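Side-chain contacts in VIN1 (Oscarella pearsei, PDB 6BFI), which probably binds actin filaments and may play a role in cell-cell adhesion, as a vinculin homolog of a sponge: residues R446-S449 with T450-V453; A505-Q508 with A509-E513; L737-A740 with R741-N745. All blocks are in the same frame, centred on the assembly; numbering follows the deposited sequence.

Contact 1: R446-S449 with T450-V453; sequences RDIS and TAVV
Thr450 meets the carbonyl group of Asp447 twice, once in the plane of the carbonyl and once from above it. Thr450 OG1 lies 2.6 Å from Asp447 O, in the carbonyl plane and with a C=O...O angle of 156°, and donates a short hydrogen bond. Thr450 N donates to Asp447 O as well, at 3.1 Å, but from 67° out of that plane, so two donors of one residue grip a single oxygen. A chi1 of 70° sets OG1 between the backbone N and the carbonyl carbon of Thr450, folding the hydroxyl back on the turn, while CG2 packs 3.3 Å from Arg446 O. The outer end of Asp447 is turned elsewhere, OD2 bonding to Tyr233. This is the junction between helix 432-449 and helix 452-460 in the all-helical vinculin fold, and here amides donate to the carbonyl three residues earlier, as in a 3-10-like turn: Ala451 N to Ile448 O at 3.1 Å, then Val452 N to Ser449 O at 3.3 Å. A water extends the junction, donating to Ser449 O (2.6 Å) and accepting from Val453 N (3.0 Å). Buried Val452 packs on Phe410, Ile383 and Trp479, and Ser449 OG bonds to Leu445 O and Thr414.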
ATOM      1  N   ARG A 446     -16.260  -6.899  -6.244  1.00 50.49           N
ATOM      2  CA  ARG A 446     -17.407  -7.646  -5.733  1.00 53.88           C
ATOM      3  C   ARG A 446     -18.588  -6.715  -5.474  1.00 52.54           C
ATOM      4  O   ARG A 446     -19.727  -6.992  -5.891  1.00 52.40           O
ATOM      5  CB  ARG A 446     -17.024  -8.391  -4.454  1.00 56.59           C
ATOM      6  CG  ARG A 446     -15.935  -9.444  -4.624  1.00 60.12           C
ATOM      7  CD  ARG A 446     -15.711 -10.199  -3.320  1.00 64.55           C
ATOM      8  NE  ARG A 446     -14.971 -11.443  -3.514  1.00 71.63           N
ATOM      9  CZ  ARG A 446     -13.696 -11.616  -3.183  1.00 78.83           C
ATOM     10  NH1 ARG A 446     -13.008 -10.623  -2.634  1.00 81.54           N
ATOM     11  NH2 ARG A 446     -13.109 -12.785  -3.400  1.00 81.25           N
ATOM     12  N   ASP A 447     -18.324  -5.589  -4.801  1.00 49.85           N
ATOM     13  CA  ASP A 447     -19.394  -4.671  -4.426  1.00 55.88           C
ATOM     14  C   ASP A 447     -20.151  -4.167  -5.650  1.00 53.16           C
ATOM     15  O   ASP A 447     -21.386  -4.207  -5.685  1.00 52.08           O
ATOM     16  CB  ASP A 447     -18.823  -3.504  -3.622  1.00 60.49           C
ATOM     17  CG  ASP A 447     -19.895  -2.540  -3.159  1.00 63.54           C
ATOM     18  OD1 ASP A 447     -20.653  -2.895  -2.229  1.00 63.22           O
ATOM     19  OD2 ASP A 447     -19.979  -1.427  -3.721  1.00 66.67           O
ATOM     20  N   ILE A 448     -19.428  -3.694  -6.670  1.00 51.81           N
ATOM     21  CA  ILE A 448     -20.103  -3.218  -7.874  1.00 53.46           C
ATOM     22  C   ILE A 448     -20.721  -4.381  -8.639  1.00 54.69           C
ATOM     23  O   ILE A 448     -21.707  -4.204  -9.364  1.00 60.14           O
ATOM     24  CB  ILE A 448     -19.139  -2.402  -8.758  1.00 56.83           C
ATOM     25  CG1 ILE A 448     -19.895  -1.748  -9.917  1.00 57.25           C
ATOM     26  CG2 ILE A 448     -18.021  -3.280  -9.296  1.00 59.78           C
ATOM     27  CD1 ILE A 448     -21.116  -0.950  -9.485  1.00 58.08           C
ATOM     28  N   SER A 449     -20.174  -5.588  -8.481  1.00 52.46           N
ATOM     29  CA  SER A 449     -20.772  -6.752  -9.124  1.00 48.65           C
ATOM     30  C   SER A 449     -22.152  -7.056  -8.557  1.00 51.89           C
ATOM     31  O   SER A 449     -22.996  -7.629  -9.257  1.00 52.07           O
ATOM     32  CB  SER A 449     -19.856  -7.967  -8.977  1.00 51.30           C
ATOM     33  OG  SER A 449     -18.614  -7.753  -9.626  1.00 59.29           O
ATOM     34  N   THR A 450     -22.409  -6.678  -7.298  1.00 48.79           N
ATOM     35  CA  THR A 450     -23.744  -6.906  -6.744  1.00 48.87           C
ATOM     36  C   THR A 450     -24.836  -6.144  -7.496  1.00 51.89           C
ATOM     37  O   THR A 450     -26.011  -6.514  -7.397  1.00 48.59           O
ATOM     38  CB  THR A 450     -23.800  -6.520  -5.264  1.00 55.89           C
ATOM     39  OG1 THR A 450     -23.715  -5.094  -5.129  1.00 57.39           O
ATOM     40  CG2 THR A 450     -22.663  -7.176  -4.493  1.00 58.30           C
ATOM     41  N   ALA A 451     -24.485  -5.101  -8.247  1.00 48.78           N
ATOM     42  CA  ALA A 451     -25.470  -4.257  -8.910  1.00 47.53           C
ATOM     43  C   ALA A 451     -25.660  -4.585 -10.385  1.00 52.96           C
ATOM     44  O   ALA A 451     -26.525  -3.983 -11.031  1.00 51.26           O
ATOM     45  CB  ALA A 451     -25.082  -2.782  -8.762  1.00 42.24           C
ATOM     46  N   VAL A 452     -24.889  -5.522 -10.933  1.00 55.88           N
ATOM     47  CA  VAL A 452     -24.940  -5.788 -12.366  1.00 51.61           C
ATOM     48  C   VAL A 452     -26.192  -6.578 -12.733  1.00 51.88           C
ATOM     49  O   VAL A 452     -26.924  -6.214 -13.660  1.00 47.98           O
ATOM     50  CB  VAL A 452     -23.655  -6.510 -12.813  1.00 47.30           C
ATOM     51  CG1 VAL A 452     -23.824  -7.099 -14.202  1.00 43.65           C
ATOM     52  CG2 VAL A 452     -22.478  -5.548 -12.780  1.00 47.48           C
ATOM     53  N   VAL A 453     -26.457  -7.674 -12.014  1.00 54.41           N
ATOM     54  CA  VAL A 453     -27.636  -8.489 -12.328  1.00 53.82           C
ATOM     55  C   VAL A 453     -28.934  -7.733 -12.104  1.00 58.50           C
ATOM     56  O   VAL A 453     -29.840  -7.848 -12.946  1.00 60.26           O
ATOM     57  CB  VAL A 453     -27.570  -9.823 -11.562  1.00 51.62           C
ATOM     58  CG1 VAL A 453     -28.858 -10.608 -11.753  1.00 50.34           C
ATOM     59  CG2 VAL A 453     -26.371 -10.644 -12.030  1.00 47.91           C
TER
HETATM   60  O   HOH W   1     -25.221  -8.852  -9.544  1.00 38.15           O

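Contact 2: A505-Q508 with A509-E513; sequences ARIQ and ADVKE
Ile507 and Val511 lie one helical turn apart and their side chains cross obliquely, Ile507 CG2 meeting Val511 CG2 at 4.0 Å. With chi1 of -75°, Ile507 holds CG2 anti to its own backbone N, on the side facing the next turn; Val511, at 165°, places CG2 beside its N, which directs that methyl back along the helix. The same Val511 CG2 sits 3.1 Å from Ile507 O, a tight contact with the carbonyl oxygen that accepts the amide of Val511. Both residues are buried against helix 589-615, where Ile507 touches Val603 and Val606, and Val511 touches Ala599 and Val603.

In Asp510 a chi1 of -71° puts CG beside the backbone N, laying the carboxylate over Arg506 O, with CG 3.4 Å from that oxygen. Asp510 OD2 is 3.5 Å from Arg506 O; both are acceptors, so the approach is no bond and is probably mildly unfavourable. Beneath these side chains the backbone keeps regular alpha-helical bonds, Asp510 N to Arg506 O and Val511 N to Ile507 O, each 2.9 Å long.

Arg506 NH1 stays 5.9 Å from Asp510 OD2, too far for a salt bridge. Gln537 on helix 524-550 gives OD2 a donor instead and also touches Ile507, so one glutamine meets both apolar and polar groups here, and attraction between Arg506 and Asp510 is probably no more than a long-range effect.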
ATOM      1  N   ALA A 505       2.718 -21.593 -24.444  1.00 67.00           N
ATOM      2  CA  ALA A 505       2.373 -23.009 -24.538  1.00 67.18           C
ATOM      3  C   ALA A 505       0.891 -23.197 -24.839  1.00 66.05           C
ATOM      4  O   ALA A 505       0.520 -23.951 -25.749  1.00 68.56           O
ATOM      5  CB  ALA A 505       2.758 -23.729 -23.246  1.00 63.44           C
ATOM      6  N   ARG A 506       0.024 -22.516 -24.083  1.00 62.83           N
ATOM      7  CA  ARG A 506      -1.414 -22.642 -24.305  1.00 66.01           C
ATOM      8  C   ARG A 506      -1.798 -22.186 -25.707  1.00 65.49           C
ATOM      9  O   ARG A 506      -2.622 -22.826 -26.372  1.00 65.89           O
ATOM     10  CB  ARG A 506      -2.179 -21.845 -23.247  1.00 67.65           C
ATOM     11  CG  ARG A 506      -2.122 -22.463 -21.857  1.00 75.64           C
ATOM     12  CD  ARG A 506      -2.510 -21.470 -20.769  1.00 79.42           C
ATOM     13  NE  ARG A 506      -3.787 -21.792 -20.140  1.00 82.05           N
ATOM     14  CZ  ARG A 506      -4.877 -21.034 -20.226  1.00 84.64           C
ATOM     15  NH1 ARG A 506      -4.847 -19.899 -20.913  1.00 81.80           N
ATOM     16  NH2 ARG A 506      -5.995 -21.408 -19.619  1.00 88.32           N
ATOM     17  N   ILE A 507      -1.202 -21.089 -26.179  1.00 62.66           N
ATOM     18  CA  ILE A 507      -1.476 -20.621 -27.534  1.00 63.48           C
ATOM     19  C   ILE A 507      -0.971 -21.629 -28.560  1.00 70.74           C
ATOM     20  O   ILE A 507      -1.601 -21.836 -29.601  1.00 72.49           O
ATOM     21  CB  ILE A 507      -0.867 -19.223 -27.751  1.00 70.74           C
ATOM     22  CG1 ILE A 507      -1.709 -18.162 -27.039  1.00 66.37           C
ATOM     23  CG2 ILE A 507      -0.767 -18.895 -29.233  1.00 73.80           C
ATOM     24  CD1 ILE A 507      -1.108 -16.777 -27.082  1.00 58.79           C
ATOM     25  N   GLN A 508       0.161 -22.284 -28.280  1.00 74.73           N
ATOM     26  CA  GLN A 508       0.653 -23.322 -29.184  1.00 73.40           C
ATOM     27  C   GLN A 508      -0.338 -24.475 -29.285  1.00 70.71           C
ATOM     28  O   GLN A 508      -0.660 -24.938 -30.386  1.00 72.95           O
ATOM     29  CB  GLN A 508       2.017 -23.832 -28.721  1.00 77.77           C
ATOM     30  CG  GLN A 508       3.192 -22.963 -29.129  1.00 79.93           C
ATOM     31  CD  GLN A 508       4.519 -23.551 -28.697  1.00 83.42           C
ATOM     32  OE1 GLN A 508       4.624 -24.750 -28.439  1.00 87.74           O
ATOM     33  NE2 GLN A 508       5.542 -22.707 -28.610  1.00 81.90           N
ATOM     34  N   ALA A 509      -0.835 -24.952 -28.141  1.00 70.36           N
ATOM     35  CA  ALA A 509      -1.783 -26.064 -28.156  1.00 72.69           C
ATOM     36  C   ALA A 509      -3.087 -25.678 -28.847  1.00 75.98           C
ATOM     37  O   ALA A 509      -3.632 -26.456 -29.641  1.00 81.11           O
ATOM     38  CB  ALA A 509      -2.054 -26.542 -26.731  1.00 72.22           C
ATOM     39  N   ASP A 510      -3.603 -24.479 -28.562  1.00 72.49           N
ATOM     40  CA  ASP A 510      -4.880 -24.072 -29.142  1.00 78.25           C
ATOM     41  C   ASP A 510      -4.755 -23.800 -30.637  1.00 75.93           C
ATOM     42  O   ASP A 510      -5.679 -24.092 -31.404  1.00 75.54           O
ATOM     43  CB  ASP A 510      -5.423 -22.846 -28.411  1.00 78.17           C
ATOM     44  CG  ASP A 510      -5.913 -23.173 -27.011  1.00 84.13           C
ATOM     45  OD1 ASP A 510      -6.196 -24.361 -26.747  1.00 87.40           O
ATOM     46  OD2 ASP A 510      -6.021 -22.246 -26.181  1.00 85.61           O
ATOM     47  N   VAL A 511      -3.624 -23.241 -31.070  1.00 75.44           N
ATOM     48  CA  VAL A 511      -3.403 -23.029 -32.498  1.00 78.50           C
ATOM     49  C   VAL A 511      -3.233 -24.363 -33.214  1.00 85.32           C
ATOM     50  O   VAL A 511      -3.728 -24.549 -34.332  1.00 92.26           O
ATOM     51  CB  VAL A 511      -2.195 -22.101 -32.723  1.00 79.07           C
ATOM     52  CG1 VAL A 511      -1.725 -22.176 -34.171  1.00 80.94           C
ATOM     53  CG2 VAL A 511      -2.557 -20.671 -32.360  1.00 76.41           C
ATOM     54  N   LYS A 512      -2.538 -25.316 -32.585  1.00 85.35           N
ATOM     55  CA  LYS A 512      -2.444 -26.656 -33.156  1.00 89.18           C
ATOM     56  C   LYS A 512      -3.826 -27.277 -33.319  1.00 92.20           C
ATOM     57  O   LYS A 512      -4.156 -27.824 -34.378  1.00 94.03           O
ATOM     58  CB  LYS A 512      -1.551 -27.543 -32.286  1.00 86.95           C
ATOM     59  CG  LYS A 512      -1.978 -29.007 -32.251  1.00 91.42           C
ATOM     60  CD  LYS A 512      -0.818 -29.940 -31.944  1.00 94.46           C
ATOM     61  CE  LYS A 512       0.088 -30.106 -33.155  1.00 97.35           C
ATOM     62  NZ  LYS A 512       1.111 -31.170 -32.952  1.00100.29           N
ATOM     63  N   GLU A 513      -4.657 -27.187 -32.278  1.00 92.20           N
ATOM     64  CA  GLU A 513      -5.999 -27.754 -32.358  1.00 94.69           C
ATOM     65  C   GLU A 513      -6.831 -27.049 -33.423  1.00 97.61           C
ATOM     66  O   GLU A 513      -7.628 -27.686 -34.120  1.00 98.58           O
ATOM     67  CB  GLU A 513      -6.682 -27.674 -30.992  1.00 95.25           C
ATOM     68  CG  GLU A 513      -8.029 -28.376 -30.920  1.00101.25           C
ATOM     69  CD  GLU A 513      -7.961 -29.822 -31.370  1.00105.51           C
ATOM     70  OE1 GLU A 513      -8.783 -30.215 -32.227  1.00110.77           O
ATOM     71  OE2 GLU A 513      -7.084 -30.562 -30.874  1.00101.71           O
TER

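Contact 3: L737-A740 with R741-N745; sequences LKLA and RQIAN
Among the apolar contacts, Leu739 meets Ile743 four residues on, Leu739 CG lying 4.2 Å from Ile743 CD1. In Ile743 a chi1 of -71° puts CG1 beside the backbone N, over the preceding turn, and chi2 of 148° carries CD1 to 3.6 Å from Leu739 O and 3.9 Å from Ala740 CA, so this methyl rests on backbone as much as on the leucine. Both side chains also touch Leu691 on helix 690-710, and Ile743 also touches Cys818 and Ile827 in loops.

A mixed contact joins Leu739 to Gln742. Their side chains are set at about a right angle, and the amide oxygen Gln742 OE1 approaches the methyl Leu739 CD1 to 4.0 Å. Nearer the backbone, Gln742 CG packs 3.2 Å from Lys738 O.

All of this lies on the last turns of helix 718-745, one of the long antiparallel helices from which vinculin-family bundles are built. Here Ala740 and Ala744 present small faces to helix 750-760, Ala740 touching Leu760 and Ala744 touching Leu756 and Leu757.

The polar contacts are main-chain bonds four residues apart. Ile743 N donates to Leu739 O at 2.9 Å, and Arg741 N likewise to Leu737 O. Arg741 also brings CB to 3.0 Å from Leu737 O, a close approach, before its chain runs outward, extended from CG to NE. Lys753, from helix 750-760, donates through NZ to Ala744 O and Asn745 O at the C-terminal end of helix 718-745, and its positive charge would suit the negative end of the helix dipole.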
ATOM      1  N   LEU A 737      17.449   9.494   3.972  1.00 85.99           N
ATOM      2  CA  LEU A 737      16.495   9.827   2.920  1.00 90.88           C
ATOM      3  C   LEU A 737      17.210  10.304   1.664  1.00 97.24           C
ATOM      4  O   LEU A 737      16.794   9.980   0.545  1.00105.64           O
ATOM      5  CB  LEU A 737      15.506  10.882   3.419  1.00 93.41           C
ATOM      6  CG  LEU A 737      14.182  11.017   2.658  1.00 98.33           C
ATOM      7  CD1 LEU A 737      13.111  11.547   3.587  1.00100.88           C
ATOM      8  CD2 LEU A 737      14.312  11.923   1.438  1.00100.59           C
ATOM      9  N   LYS A 738      18.293  11.070   1.825  1.00 99.43           N
ATOM     10  CA  LYS A 738      19.050  11.517   0.659  1.00101.58           C
ATOM     11  C   LYS A 738      19.647  10.335  -0.099  1.00 99.94           C
ATOM     12  O   LYS A 738      19.457  10.203  -1.315  1.00101.94           O
ATOM     13  CB  LYS A 738      20.146  12.496   1.082  1.00104.10           C
ATOM     14  CG  LYS A 738      19.657  13.919   1.302  1.00106.17           C
ATOM     15  CD  LYS A 738      20.814  14.866   1.587  1.00110.57           C
ATOM     16  CE  LYS A 738      20.338  16.308   1.684  1.00111.61           C
ATOM     17  NZ  LYS A 738      21.460  17.244   1.975  1.00114.74           N
ATOM     18  N   LEU A 739      20.361   9.456   0.609  1.00 96.36           N
ATOM     19  CA  LEU A 739      21.024   8.339  -0.058  1.00 95.25           C
ATOM     20  C   LEU A 739      20.012   7.384  -0.681  1.00 91.42           C
ATOM     21  O   LEU A 739      20.127   7.016  -1.858  1.00 96.69           O
ATOM     22  CB  LEU A 739      21.925   7.598   0.931  1.00 98.46           C
ATOM     23  CG  LEU A 739      22.652   6.375   0.367  1.00102.50           C
ATOM     24  CD1 LEU A 739      23.485   6.763  -0.844  1.00107.99           C
ATOM     25  CD2 LEU A 739      23.521   5.733   1.435  1.00101.91           C
ATOM     26  N   ALA A 740      19.009   6.967   0.097  1.00 88.73           N
ATOM     27  CA  ALA A 740      18.001   6.055  -0.432  1.00 86.29           C
ATOM     28  C   ALA A 740      17.231   6.682  -1.587  1.00 87.08           C
ATOM     29  O   ALA A 740      16.774   5.970  -2.488  1.00 88.87           O
ATOM     30  CB  ALA A 740      17.048   5.623   0.680  1.00 79.26           C
ATOM     31  N   ARG A 741      17.081   8.008  -1.581  1.00 91.03           N
ATOM     32  CA  ARG A 741      16.489   8.680  -2.733  1.00 95.37           C
ATOM     33  C   ARG A 741      17.409   8.601  -3.944  1.00 96.38           C
ATOM     34  O   ARG A 741      16.940   8.446  -5.078  1.00 99.57           O
ATOM     35  CB  ARG A 741      16.168  10.133  -2.386  1.00102.82           C
ATOM     36  CG  ARG A 741      15.581  10.928  -3.539  1.00112.68           C
ATOM     37  CD  ARG A 741      14.779  12.117  -3.041  1.00118.46           C
ATOM     38  NE  ARG A 741      14.233  12.902  -4.144  1.00125.60           N
ATOM     39  CZ  ARG A 741      13.283  13.820  -4.006  1.00128.59           C
ATOM     40  NH1 ARG A 741      12.765  14.065  -2.811  1.00127.87           N
ATOM     41  NH2 ARG A 741      12.846  14.489  -5.064  1.00131.35           N
ATOM     42  N   GLN A 742      18.724   8.697  -3.725  1.00 93.54           N
ATOM     43  CA  GLN A 742      19.665   8.492  -4.823  1.00 93.59           C
ATOM     44  C   GLN A 742      19.580   7.073  -5.371  1.00 91.48           C
ATOM     45  O   GLN A 742      19.795   6.856  -6.569  1.00 93.49           O
ATOM     46  CB  GLN A 742      21.093   8.790  -4.366  1.00 95.83           C
ATOM     47  CG  GLN A 742      21.330  10.226  -3.935  1.00 97.76           C
ATOM     48  CD  GLN A 742      22.752  10.459  -3.462  1.00100.59           C
ATOM     49  OE1 GLN A 742      23.635   9.629  -3.684  1.00102.70           O
ATOM     50  NE2 GLN A 742      22.979  11.589  -2.802  1.00100.92           N
ATOM     51  N   ILE A 743      19.276   6.098  -4.513  1.00 86.14           N
ATOM     52  CA  ILE A 743      19.106   4.726  -4.981  1.00 81.10           C
ATOM     53  C   ILE A 743      17.814   4.590  -5.778  1.00 83.25           C
ATOM     54  O   ILE A 743      17.785   3.946  -6.834  1.00 87.68           O
ATOM     55  CB  ILE A 743      19.148   3.754  -3.789  1.00 73.54           C
ATOM     56  CG1 ILE A 743      20.570   3.676  -3.232  1.00 75.86           C
ATOM     57  CG2 ILE A 743      18.641   2.376  -4.192  1.00 70.22           C
ATOM     58  CD1 ILE A 743      20.628   3.426  -1.749  1.00 73.74           C
ATOM     59  N   ALA A 744      16.729   5.197  -5.292  1.00 82.43           N
ATOM     60  CA  ALA A 744      15.459   5.118  -6.006  1.00 81.35           C
ATOM     61  C   ALA A 744      15.527   5.820  -7.355  1.00 87.88           C
ATOM     62  O   ALA A 744      14.866   5.395  -8.308  1.00 93.96           O
ATOM     63  CB  ALA A 744      14.339   5.715  -5.153  1.00 76.69           C
ATOM     64  N   ASN A 745      16.322   6.887  -7.461  1.00 87.88           N
ATOM     65  CA  ASN A 745      16.371   7.645  -8.708  1.00 91.87           C
ATOM     66  C   ASN A 745      17.021   6.838  -9.826  1.00 93.19           C
ATOM     67  O   ASN A 745      16.550   6.860 -10.969  1.00 94.81           O
ATOM     68  CB  ASN A 745      17.117   8.961  -8.489  1.00 99.79           C
ATOM     69  CG  ASN A 745      16.951   9.924  -9.649  1.00107.41           C
ATOM     70  OD1 ASN A 745      17.738   9.916 -10.595  1.00112.50           O
ATOM     71  ND2 ASN A 745      15.923  10.760  -9.580  1.00107.92           N
TER

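Followed from the N terminus, the three contacts come in series, and none nests in or crosses another. Each joins adjoining residues of one continuous stretch, so none closes a long loop. Contact 1 lies at the junction of helices 432-449 and 452-460, beside helices 224-249, 381-390, 399-427 and 466-493. Contact 2 follows within helix 496-519, where its side chains face helices 524-550 and 589-615; its centre is about 34 Å from that of contact 1. Contact 3 occupies the end of helix 718-745, near helices 690-710 and 750-760, across the chain's centre from contact 1. Nearest atoms of contacts 2 and 3 are about 33 Å apart, so they share no direct packing.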